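Local coordinates for protein diaminopimelate decarboxylase (Methanocaldococcus jannaschii, PDB 1TWI) that catalyses the pyridoxal-phosphate-dependent decarboxylation of meso-diaminopimelate to L-lysine, the last step of lysine biosynthesis by the diaminopimelate pathway, at residues A[44-54]-A[284-295]. Numbering follows the deposited sequence.
Sequences YNRYIEAFKRW and MPNLILEPGRSL. With PLP (pyridoxal-5'-phosphate), chain E.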
ATOM      1  N   TYR A  44      18.551  -0.443 -19.782  1.00 11.14           N
ATOM      2  CA  TYR A  44      18.075   0.395 -20.853  1.00 10.83           C
ATOM      3  C   TYR A  44      18.807   0.035 -22.150  1.00 12.03           C
ATOM      4  O   TYR A  44      18.200  -0.100 -23.209  1.00 11.99           O
ATOM      5  CB  TYR A  44      18.350   1.879 -20.548  1.00 11.35           C
ATOM      6  CG  TYR A  44      17.851   2.787 -21.642  1.00 12.65           C
ATOM      7  CD1 TYR A  44      16.484   2.924 -21.882  1.00 13.73           C
ATOM      8  CD2 TYR A  44      18.733   3.460 -22.467  1.00 14.47           C
ATOM      9  CE1 TYR A  44      16.011   3.719 -22.935  1.00 14.95           C
ATOM     10  CE2 TYR A  44      18.284   4.256 -23.517  1.00 14.53           C
ATOM     11  CZ  TYR A  44      16.920   4.382 -23.740  1.00 16.61           C
ATOM     12  OH  TYR A  44      16.471   5.192 -24.766  1.00 16.74           O
ATOM     13  N   ASN A  45      20.126  -0.075 -22.068  1.00 12.94           N
ATOM     14  CA  ASN A  45      20.924  -0.405 -23.254  1.00 13.51           C
ATOM     15  C   ASN A  45      20.539  -1.791 -23.824  1.00 12.18           C
ATOM     16  O   ASN A  45      20.691  -1.994 -25.020  1.00 12.49           O
ATOM     17  CB  ASN A  45      22.401  -0.421 -22.934  1.00 17.52           C
ATOM     18  CG  ASN A  45      22.969   0.990 -22.674  1.00 23.50           C
ATOM     19  OD1 ASN A  45      22.361   2.018 -23.062  1.00 27.19           O
ATOM     20  ND2 ASN A  45      24.145   1.036 -22.036  1.00 25.27           N
ATOM     21  N   ARG A  46      20.089  -2.730 -22.982  1.00 11.12           N
ATOM     22  CA  ARG A  46      19.665  -4.020 -23.505  1.00 12.94           C
ATOM     23  C   ARG A  46      18.451  -3.849 -24.448  1.00 13.79           C
ATOM     24  O   ARG A  46      18.300  -4.567 -25.491  1.00 13.37           O
ATOM     25  CB  ARG A  46      19.325  -4.980 -22.356  1.00 13.73           C
ATOM     26  CG  ARG A  46      20.588  -5.688 -21.814  1.00 13.68           C
ATOM     27  CD  ARG A  46      20.306  -6.491 -20.530  1.00 14.38           C
ATOM     28  NE  ARG A  46      21.542  -7.088 -20.026  1.00 12.70           N
ATOM     29  CZ  ARG A  46      21.761  -7.413 -18.749  1.00 14.17           C
ATOM     30  NH1 ARG A  46      20.827  -7.209 -17.838  1.00 11.33           N
ATOM     31  NH2 ARG A  46      22.958  -7.891 -18.366  1.00 12.53           N
ATOM     32  N   TYR A  47      17.541  -2.954 -24.064  1.00 11.28           N
ATOM     33  CA  TYR A  47      16.424  -2.678 -24.952  1.00 11.01           C
ATOM     34  C   TYR A  47      16.870  -2.024 -26.241  1.00 12.33           C
ATOM     35  O   TYR A  47      16.446  -2.423 -27.363  1.00 11.52           O
ATOM     36  CB  TYR A  47      15.413  -1.755 -24.269  1.00 12.23           C
ATOM     37  CG  TYR A  47      14.350  -2.551 -23.524  1.00 11.24           C
ATOM     38  CD1 TYR A  47      13.275  -3.137 -24.219  1.00 12.38           C
ATOM     39  CD2 TYR A  47      14.404  -2.690 -22.148  1.00 11.89           C
ATOM     40  CE1 TYR A  47      12.268  -3.854 -23.517  1.00 11.84           C
ATOM     41  CE2 TYR A  47      13.421  -3.401 -21.441  1.00  8.93           C
ATOM     42  CZ  TYR A  47      12.373  -3.971 -22.143  1.00 12.53           C
ATOM     43  OH  TYR A  47      11.445  -4.672 -21.454  1.00 12.46           O
ATOM     44  N   ILE A  48      17.775  -1.070 -26.123  1.00 12.58           N
ATOM     45  CA  ILE A  48      18.195  -0.356 -27.336  1.00 13.95           C
ATOM     46  C   ILE A  48      18.905  -1.299 -28.281  1.00 15.57           C
ATOM     47  O   ILE A  48      18.672  -1.279 -29.466  1.00 14.43           O
ATOM     48  CB  ILE A  48      19.133   0.806 -26.978  1.00 15.34           C
ATOM     49  CG1 ILE A  48      18.356   1.795 -26.062  1.00 15.30           C
ATOM     50  CG2 ILE A  48      19.686   1.485 -28.289  1.00 15.35           C
ATOM     51  CD1 ILE A  48      17.070   2.399 -26.729  1.00 15.61           C
ATOM     52  N   GLU A  49      19.798  -2.112 -27.739  1.00 16.90           N
ATOM     53  CA  GLU A  49      20.555  -3.025 -28.570  1.00 19.03           C
ATOM     54  C   GLU A  49      19.640  -4.088 -29.207  1.00 19.13           C
ATOM     55  O   GLU A  49      19.756  -4.425 -30.399  1.00 17.88           O
ATOM     56  CB  GLU A  49      21.642  -3.690 -27.740  1.00 20.79           C
ATOM     57  CG  GLU A  49      22.460  -4.636 -28.549  1.00 26.93           C
ATOM     58  CD  GLU A  49      23.487  -3.942 -29.445  1.00 30.43           C
ATOM     59  OE1 GLU A  49      24.121  -4.682 -30.222  1.00 31.27           O
ATOM     60  OE2 GLU A  49      23.660  -2.681 -29.368  1.00 34.23           O
ATOM     61  N   ALA A  50      18.698  -4.578 -28.413  1.00 17.46           N
ATOM     62  CA  ALA A  50      17.801  -5.584 -28.908  1.00 17.98           C
ATOM     63  C   ALA A  50      16.835  -5.046 -29.965  1.00 17.87           C
ATOM     64  O   ALA A  50      16.521  -5.752 -30.930  1.00 16.61           O
ATOM     65  CB  ALA A  50      17.030  -6.198 -27.763  1.00 17.13           C
ATOM     66  N   PHE A  51      16.367  -3.811 -29.811  1.00 16.10           N
ATOM     67  CA  PHE A  51      15.379  -3.306 -30.754  1.00 17.14           C
ATOM     68  C   PHE A  51      15.879  -2.342 -31.845  1.00 18.99           C
ATOM     69  O   PHE A  51      15.100  -1.913 -32.648  1.00 18.35           O
ATOM     70  CB  PHE A  51      14.184  -2.661 -29.998  1.00 15.37           C
ATOM     71  CG  PHE A  51      13.252  -3.667 -29.353  1.00 13.43           C
ATOM     72  CD1 PHE A  51      12.120  -4.106 -30.023  1.00 11.92           C
ATOM     73  CD2 PHE A  51      13.529  -4.188 -28.090  1.00 11.39           C
ATOM     74  CE1 PHE A  51      11.273  -5.058 -29.444  1.00 12.42           C
ATOM     75  CE2 PHE A  51      12.683  -5.155 -27.483  1.00 12.07           C
ATOM     76  CZ  PHE A  51      11.545  -5.598 -28.163  1.00  8.71           C
ATOM     77  N   LYS A  52      17.174  -2.032 -31.927  1.00 20.33           N
ATOM     78  CA  LYS A  52      17.607  -1.088 -32.965  1.00 19.26           C
ATOM     79  C   LYS A  52      17.358  -1.647 -34.365  1.00 18.23           C
ATOM     80  O   LYS A  52      17.304  -0.918 -35.342  1.00 16.58           O
ATOM     81  CB  LYS A  52      19.094  -0.745 -32.796  1.00 23.23           C
ATOM     82  CG  LYS A  52      20.006  -1.938 -32.948  1.00 26.48           C
ATOM     83  CD  LYS A  52      21.446  -1.447 -32.852  1.00 30.95           C
ATOM     84  CE  LYS A  52      22.435  -2.557 -32.592  1.00 33.36           C
ATOM     85  NZ  LYS A  52      23.721  -1.915 -32.070  1.00 34.38           N
ATOM     86  N   ARG A  53      17.246  -2.952 -34.459  1.00 17.25           N
ATOM     87  CA  ARG A  53      16.927  -3.562 -35.719  1.00 17.97           C
ATOM     88  C   ARG A  53      15.622  -2.940 -36.318  1.00 17.34           C
ATOM     89  O   ARG A  53      15.463  -2.827 -37.543  1.00 17.56           O
ATOM     90  CB  ARG A  53      16.718  -5.064 -35.492  1.00 20.19           C
ATOM     91  CG  ARG A  53      16.211  -5.790 -36.683  1.00 21.04           C
ATOM     92  CD  ARG A  53      16.076  -7.274 -36.424  1.00 24.85           C
ATOM     93  NE  ARG A  53      15.424  -7.922 -37.563  1.00 24.97           N
ATOM     94  CZ  ARG A  53      14.691  -9.017 -37.441  1.00 27.10           C
ATOM     95  NH1 ARG A  53      14.539  -9.568 -36.242  1.00 28.41           N
ATOM     96  NH2 ARG A  53      14.083  -9.534 -38.491  1.00 26.43           N
ATOM     97  N   TRP A  54      14.662  -2.584 -35.466  1.00 15.92           N
ATOM     98  CA  TRP A  54      13.411  -1.999 -35.987  1.00 15.99           C
ATOM     99  C   TRP A  54      13.704  -0.778 -36.855  1.00 17.43           C
ATOM    100  O   TRP A  54      13.258  -0.686 -38.010  1.00 18.21           O
ATOM    101  CB  TRP A  54      12.455  -1.567 -34.844  1.00 14.11           C
ATOM    102  CG  TRP A  54      11.146  -1.131 -35.418  1.00 13.00           C
ATOM    103  CD1 TRP A  54      10.589   0.142 -35.419  1.00 14.45           C
ATOM    104  CD2 TRP A  54      10.211  -1.975 -36.061  1.00 13.66           C
ATOM    105  NE1 TRP A  54       9.337   0.107 -36.031  1.00 13.59           N
ATOM    106  CE2 TRP A  54       9.099  -1.189 -36.425  1.00 12.76           C
ATOM    107  CE3 TRP A  54      10.204  -3.356 -36.370  1.00 14.24           C
ATOM    108  CZ2 TRP A  54       7.985  -1.732 -37.084  1.00 14.71           C
ATOM    109  CZ3 TRP A  54       9.102  -3.885 -37.023  1.00 12.45           C
ATOM    110  CH2 TRP A  54       8.011  -3.085 -37.371  1.00 14.26           C
ATOM    111  N   MET A 284       4.920  -0.275 -42.216  1.00 16.56           N
ATOM    112  CA  MET A 284       5.425  -0.518 -40.894  1.00 15.59           C
ATOM    113  C   MET A 284       5.403   0.772 -40.091  1.00 14.78           C
ATOM    114  O   MET A 284       5.822   1.818 -40.564  1.00 14.89           O
ATOM    115  CB  MET A 284       6.824  -1.120 -40.935  1.00 14.88           C
ATOM    116  CG  MET A 284       6.799  -2.539 -41.524  1.00 11.34           C
ATOM    117  SD  MET A 284       6.041  -3.796 -40.486  1.00 16.68           S
ATOM    118  CE  MET A 284       4.343  -3.721 -41.026  1.00 15.21           C
ATOM    119  N   PRO A 285       4.918   0.691 -38.833  1.00 14.60           N
ATOM    120  CA  PRO A 285       4.831   1.891 -37.978  1.00 13.37           C
ATOM    121  C   PRO A 285       6.046   2.166 -37.075  1.00 13.98           C
ATOM    122  O   PRO A 285       7.008   1.370 -37.033  1.00 11.91           O
ATOM    123  CB  PRO A 285       3.595   1.598 -37.128  1.00 12.38           C
ATOM    124  CG  PRO A 285       3.805   0.055 -36.822  1.00 14.05           C
ATOM    125  CD  PRO A 285       4.253  -0.487 -38.221  1.00 11.96           C
ATOM    126  N   ASN A 286       6.011   3.309 -36.379  1.00 12.04           N
ATOM    127  CA  ASN A 286       7.023   3.520 -35.339  1.00 14.47           C
ATOM    128  C   ASN A 286       6.626   2.508 -34.279  1.00 12.82           C
ATOM    129  O   ASN A 286       5.453   2.192 -34.145  1.00 13.28           O
ATOM    130  CB  ASN A 286       6.927   4.920 -34.762  1.00 13.84           C
ATOM    131  CG  ASN A 286       7.123   5.955 -35.810  1.00 15.50           C
ATOM    132  OD1 ASN A 286       8.181   5.985 -36.466  1.00 16.52           O
ATOM    133  ND2 ASN A 286       6.112   6.799 -36.012  1.00 14.30           N
ATOM    134  N   LEU A 287       7.595   1.993 -33.523  1.00 12.20           N
ATOM    135  CA  LEU A 287       7.297   1.001 -32.521  1.00 12.08           C
ATOM    136  C   LEU A 287       7.587   1.574 -31.133  1.00 12.89           C
ATOM    137  O   LEU A 287       8.649   2.172 -30.926  1.00 14.26           O
ATOM    138  CB  LEU A 287       8.195  -0.268 -32.750  1.00 11.99           C
ATOM    139  CG  LEU A 287       8.185  -1.349 -31.645  1.00 11.99           C
ATOM    140  CD1 LEU A 287       6.771  -1.878 -31.436  1.00 11.82           C
ATOM    141  CD2 LEU A 287       9.139  -2.555 -31.994  1.00 13.58           C
ATOM    142  N   ILE A 288       6.652   1.435 -30.190  1.00 11.98           N
ATOM    143  CA  ILE A 288       6.886   1.950 -28.834  1.00 10.61           C
ATOM    144  C   ILE A 288       6.661   0.823 -27.841  1.00 10.90           C
ATOM    145  O   ILE A 288       5.707   0.027 -28.022  1.00 10.68           O
ATOM    146  CB  ILE A 288       5.845   3.058 -28.468  1.00 11.22           C
ATOM    147  CG1 ILE A 288       5.946   4.204 -29.485  1.00 12.97           C
ATOM    148  CG2 ILE A 288       6.078   3.574 -27.050  1.00  9.93           C
ATOM    149  CD1 ILE A 288       4.746   5.248 -29.428  1.00 12.55           C
ATOM    150  N   LEU A 289       7.518   0.725 -26.817  1.00  9.56           N
ATOM    151  CA  LEU A 289       7.315  -0.259 -25.748  1.00 10.14           C
ATOM    152  C   LEU A 289       7.270   0.563 -24.461  1.00  9.62           C
ATOM    153  O   LEU A 289       7.820   1.665 -24.413  1.00  9.98           O
ATOM    154  CB  LEU A 289       8.475  -1.287 -25.648  1.00 11.29           C
ATOM    155  CG  LEU A 289       8.723  -2.133 -26.911  1.00 13.80           C
ATOM    156  CD1 LEU A 289       9.761  -3.276 -26.606  1.00 12.34           C
ATOM    157  CD2 LEU A 289       7.406  -2.735 -27.354  1.00 15.18           C
ATOM    158  N   GLU A 290       6.650   0.008 -23.422  1.00  9.51           N
ATOM    159  CA  GLU A 290       6.495   0.727 -22.145  1.00  9.06           C
ATOM    160  C   GLU A 290       7.035  -0.063 -20.997  1.00  9.20           C
ATOM    161  O   GLU A 290       6.349  -0.274 -20.021  1.00 10.29           O
ATOM    162  CB  GLU A 290       5.009   1.038 -21.880  1.00  9.63           C
ATOM    163  CG  GLU A 290       4.321   1.936 -22.981  1.00  7.50           C
ATOM    164  CD  GLU A 290       2.779   2.071 -22.767  1.00 12.12           C
ATOM    165  OE1 GLU A 290       2.143   1.178 -22.150  1.00  9.63           O
ATOM    166  OE2 GLU A 290       2.214   3.059 -23.257  1.00 10.22           O
ATOM    167  N   PRO A 291       8.305  -0.516 -21.081  1.00 10.71           N
ATOM    168  CA  PRO A 291       8.801  -1.287 -19.952  1.00  8.77           C
ATOM    169  C   PRO A 291       8.878  -0.442 -18.670  1.00 11.00           C
ATOM    170  O   PRO A 291       9.208   0.766 -18.732  1.00 10.28           O
ATOM    171  CB  PRO A 291      10.192  -1.751 -20.416  1.00  7.89           C
ATOM    172  CG  PRO A 291      10.679  -0.584 -21.278  1.00  7.59           C
ATOM    173  CD  PRO A 291       9.385  -0.165 -22.040  1.00 10.41           C
ATOM    174  N   GLY A 292       8.568  -1.081 -17.534  1.00  9.99           N
ATOM    175  CA  GLY A 292       8.665  -0.435 -16.229  1.00  9.95           C
ATOM    176  C   GLY A 292       9.666  -1.272 -15.410  1.00 11.27           C
ATOM    177  O   GLY A 292      10.855  -0.958 -15.292  1.00  8.82           O
ATOM    178  N   ARG A 293       9.149  -2.365 -14.862  1.00 12.25           N
ATOM    179  CA  ARG A 293       9.918  -3.305 -14.053  1.00 12.45           C
ATOM    180  C   ARG A 293      11.207  -3.699 -14.749  1.00 11.93           C
ATOM    181  O   ARG A 293      12.263  -3.666 -14.141  1.00 10.50           O
ATOM    182  CB  ARG A 293       9.076  -4.558 -13.800  1.00 11.76           C
ATOM    183  CG  ARG A 293       9.521  -5.432 -12.620  1.00 10.19           C
ATOM    184  CD  ARG A 293       8.772  -6.815 -12.707  1.00  9.88           C
ATOM    185  NE  ARG A 293       7.311  -6.631 -12.754  1.00 10.77           N
ATOM    186  CZ  ARG A 293       6.538  -6.494 -11.674  1.00 11.93           C
ATOM    187  NH1 ARG A 293       7.045  -6.539 -10.427  1.00 11.05           N
ATOM    188  NH2 ARG A 293       5.255  -6.251 -11.852  1.00 13.87           N
ATOM    189  N   SER A 294      11.155  -4.034 -16.041  1.00 11.88           N
ATOM    190  CA  SER A 294      12.391  -4.466 -16.692  1.00 11.33           C
ATOM    191  C   SER A 294      13.474  -3.394 -16.926  1.00 11.93           C
ATOM    192  O   SER A 294      14.586  -3.713 -17.417  1.00 11.48           O
ATOM    193  CB  SER A 294      12.085  -5.252 -18.002  1.00 10.01           C
ATOM    194  OG  SER A 294      11.350  -4.464 -18.911  1.00 11.53           O
ATOM    195  N   LEU A 295      13.169  -2.121 -16.632  1.00 11.27           N
ATOM    196  CA  LEU A 295      14.239  -1.131 -16.680  1.00 10.50           C
ATOM    197  C   LEU A 295      14.822  -0.859 -15.301  1.00  9.88           C
ATOM    198  O   LEU A 295      16.017  -0.591 -15.192  1.00 11.09           O
ATOM    199  CB  LEU A 295      13.801   0.241 -17.207  1.00 10.45           C
ATOM    200  CG  LEU A 295      13.578   0.226 -18.723  1.00 12.31           C
ATOM    201  CD1 LEU A 295      13.140   1.581 -19.140  1.00 13.35           C
ATOM    202  CD2 LEU A 295      14.885  -0.197 -19.445  1.00 14.27           C
TER
HETATM  203  N1  PLP E1501       2.108   0.156 -19.697  1.00 11.88           N
HETATM  204  C2  PLP E1501       0.916   0.144 -18.995  1.00 13.84           C
HETATM  205  C2A PLP E1501      -0.333   0.662 -19.748  1.00  9.82           C
HETATM  206  C3  PLP E1501       0.947  -0.301 -17.676  1.00 13.40           C
HETATM  207  O3  PLP E1501      -0.240  -0.298 -17.017  1.00 14.70           O
HETATM  208  C4  PLP E1501       2.078  -0.763 -17.055  1.00 12.19           C
HETATM  209  C4A PLP E1501       1.996  -1.244 -15.567  1.00 15.34           C
HETATM  210  O4A PLP E1501       1.010  -0.947 -14.970  1.00 31.71           O
HETATM  211  C5  PLP E1501       3.300  -0.758 -17.765  1.00 11.70           C
HETATM  212  C6  PLP E1501       3.264  -0.307 -19.075  1.00 10.63           C
HETATM  213  C5A PLP E1501       4.651  -1.233 -17.250  1.00 11.40           C
HETATM  214  O4P PLP E1501       4.618  -2.623 -16.832  1.00 14.22           O
HETATM  215  P   PLP E1501       5.935  -3.383 -16.383  1.00 12.13           P
HETATM  216  O1P PLP E1501       5.448  -4.727 -16.027  1.00 12.88           O
HETATM  217  O2P PLP E1501       6.443  -2.629 -15.186  1.00 12.61           O
HETATM  218  O3P PLP E1501       6.867  -3.395 -17.508  1.00 13.65           O
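Three aromatic rings of helix 44-54 lie against aliphatic groups of 284-295 in CH-pi contacts. Leu289 CD1 sits over a face of Phe51, 3.7 Å from the ring centroid; Pro291 CG likewise lies over a face of Tyr47, both offset toward the rim; and Leu287 CB packs on the five-membered ring of Trp54. The CD2 branch of Leu287 turns instead to Phe51 CD1. At the other end, Leu295 CD2 touches both Tyr44 CA (3.5 Å) and Tyr47 CD2 (3.7 Å). Met284 SD comes obliquely to Trp54 CH2 at 3.8 Å, a Met-aromatic contact.

Two polar contacts join the same segments. The first torsion of Trp54 (chi1 -173°) places CG opposite its amide nitrogen, bringing NE1 to Pro285 O, 2.8 Å away; the carbonyl oxygen lies in the ring plane and the nitrogen in the carbonyl plane, although the N-H...O angle is a bent 141°. Tyr47 OH and Ser294 OG are 2.6 Å apart, the serine oxygen at the ring edge.

The helix runs nearly antiparallel (157°) to strand 286-289, as an outer helix does on the parallel beta-barrel of a TIM-barrel domain, here the pyridoxal-binding domain of a class-II decarboxylase. The strand pairs with 62-67 and 244-246.

Beyond the strand the chain turns to the cofactor. Glu290 OE1 lies 2.7 Å from N1 of PLP and is hydrogen-bonded to His208 NE2. Gly292, the N-cap of the short helix 293-296, and Arg293 give their backbone N-H groups to phosphate oxygens O3P and O2P, the latter bond nearly straight; Ser213, Gly250 and Tyr387 also bond PLP.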